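Local coordinates for protein putative methylthioribose-1-phosphate isomerase (Pyrococcus horikoshii OT3, PDB 6A34) that probably catalyses the interconversion of 5-methylthioribose 1-phosphate and 5-methylthioribulose 1-phosphate in the methionine salvage pathway, at residues C167-L172 with G178-V183. Numbering follows the deposited sequence.
Sequences CNAGSL and GTVGSV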
loop_
_atom_site.group_PDB
_atom_site.type_symbol
_atom_site.label_atom_id
_atom_site.label_comp_id
_atom_site.label_asym_id
_atom_site.label_seq_id
_atom_site.Cartn_x
_atom_site.Cartn_y
_atom_site.Cartn_z
ATOM N N CYS A 167 -2.025 7.371 7.750
ATOM C CA CYS A 167 -0.777 7.756 8.391
ATOM C C CYS A 167 -0.944 7.777 9.911
ATOM O O CYS A 167 -1.750 7.007 10.448
ATOM C CB CYS A 167 -0.254 9.103 7.893
ATOM S SG CYS A 167 1.552 9.210 8.052
ATOM N N ASN A 168 -0.138 8.629 10.575
ATOM C CA ASN A 168 -0.202 8.873 12.029
ATOM C C ASN A 168 -0.281 10.381 12.309
ATOM O O ASN A 168 0.701 11.123 12.098
ATOM C CB ASN A 168 1.000 8.335 12.822
ATOM C CG ASN A 168 0.823 8.565 14.314
ATOM O OD1 ASN A 168 1.570 9.336 14.917
ATOM N ND2 ASN A 168 -0.181 7.929 14.913
ATOM N N ALA A 169 -1.446 10.773 12.829
ATOM C CA ALA A 169 -1.751 12.108 13.246
ATOM C C ALA A 169 -2.402 12.018 14.624
ATOM O O ALA A 169 -3.303 12.792 14.958
ATOM C CB ALA A 169 -2.644 12.788 12.244
ATOM N N GLY A 170 -1.875 11.071 15.411
ATOM C CA GLY A 170 -2.305 10.762 16.773
ATOM C C GLY A 170 -1.425 11.441 17.816
ATOM O O GLY A 170 -0.681 12.380 17.515
ATOM N N SER A 171 -1.505 10.927 19.045
ATOM C CA SER A 171 -0.837 11.472 20.182
ATOM C C SER A 171 0.669 11.447 19.943
ATOM O O SER A 171 1.338 12.380 20.242
ATOM C CB SER A 171 -1.222 10.721 21.404
ATOM O OG SER A 171 -0.784 11.378 22.569
ATOM N N LEU A 172 1.165 10.392 19.295
ATOM C CA LEU A 172 2.602 10.260 19.033
ATOM C C LEU A 172 3.128 11.335 18.065
ATOM O O LEU A 172 4.321 11.596 18.055
ATOM C CB LEU A 172 2.862 8.865 18.469
ATOM C CG LEU A 172 2.489 7.712 19.392
ATOM C CD1 LEU A 172 2.607 6.398 18.642
ATOM C CD2 LEU A 172 3.367 7.706 20.635
ATOM N N GLY A 178 -3.145 14.236 19.605
ATOM C CA GLY A 178 -3.130 14.172 18.151
ATOM C C GLY A 178 -4.016 15.227 17.535
ATOM O O GLY A 178 -4.686 15.945 18.246
ATOM N N THR A 179 -3.971 15.326 16.202
ATOM C CA THR A 179 -4.902 16.141 15.449
ATOM C C THR A 179 -6.096 15.248 15.129
ATOM O O THR A 179 -7.189 15.366 15.743
ATOM C CB THR A 179 -4.195 16.839 14.276
ATOM O OG1 THR A 179 -3.573 15.927 13.366
ATOM C CG2 THR A 179 -3.126 17.783 14.786
ATOM N N VAL A 180 -5.882 14.330 14.182
ATOM C CA VAL A 180 -6.846 13.284 13.948
ATOM C C VAL A 180 -7.103 12.601 15.304
ATOM O O VAL A 180 -8.242 12.340 15.709
ATOM C CB VAL A 180 -6.348 12.269 12.886
ATOM C CG1 VAL A 180 -7.233 11.027 12.848
ATOM C CG2 VAL A 180 -6.251 12.866 11.494
ATOM N N GLY A 181 -6.027 12.304 16.015
ATOM C CA GLY A 181 -6.130 11.506 17.256
ATOM C C GLY A 181 -7.076 12.130 18.280
ATOM O O GLY A 181 -7.800 11.433 18.960
ATOM N N SER A 182 -7.085 13.458 18.372
ATOM C CA SER A 182 -7.956 14.148 19.302
ATOM C C SER A 182 -9.409 13.957 18.899
ATOM O O SER A 182 -10.264 13.717 19.734
ATOM C CB SER A 182 -7.630 15.598 19.410
ATOM O OG SER A 182 -8.271 16.123 20.554
ATOM N N VAL A 183 -9.666 14.032 17.599
ATOM C CA VAL A 183 -11.039 13.973 17.105
ATOM C C VAL A 183 -11.605 12.593 17.407
ATOM O O VAL A 183 -12.699 12.495 17.919
ATOM C CB VAL A 183 -11.126 14.303 15.602
ATOM C CG1 VAL A 183 -12.491 13.994 15.030
ATOM C CG2 VAL A 183 -10.784 15.761 15.358
#
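The carbonyl oxygen of Ala169 sits over the start of helix 180-189 and meets two backbone N-H groups there, Gly181 N in the first turn and Thr179 N just before the helix. Gly181 N gives the good bond, 3.0 Å to Ala169 O and close to straight at 166°, though the donor stands above the carbonyl plane. Thr179 N is as near Ala169 O, 2.9 Å, but bent to 129°, a weak bond. Val180 N, between the two, is also close but poorly aimed and makes no bond. One loop carbonyl thus satisfies the first-turn amide of Gly181 and only weakly engages Thr179 N, and the helix dipole would probably polarise that oxygen.

Beside the oxygen, the methyl of Ala169 rests against Val180, CB to CG2 at 3.7 Å, and against the hydroxyl of Thr179, CB to OG1 at 3.5 Å. Val180 offers this branch because its CG1 is anti to the backbone N (chi1 169°), which leaves CG2 anti to the carbonyl carbon. Next along, the absence of side chains at Gly170, Gly178 and Gly181 lets the backbones press together: Gly170 CA lies 3.9 Å from Gly181 CA, and Gly170 O 3.1 Å from Gly178 CA.

Several other polar atoms of the loop are also paired. Glu214 receives Ser171 N on OE1 and both Leu172 N and Asn168 ND2 on OE2, while Asn168 OD1 accepts from NH2 of Arg57, a residue predicted to bind the substrate. Ser171 OG pairs with Leu177 N, and Cys167 N and O with the hydroxyls of Thr201 and Ser211. All this belongs to the strand-loop-helix connection from strand 161-165 to helix 180-189 in the Rossmann-like domain, whose loop carries Cys167, the predicted transition-state stabiliser, at the putative isomerase active site.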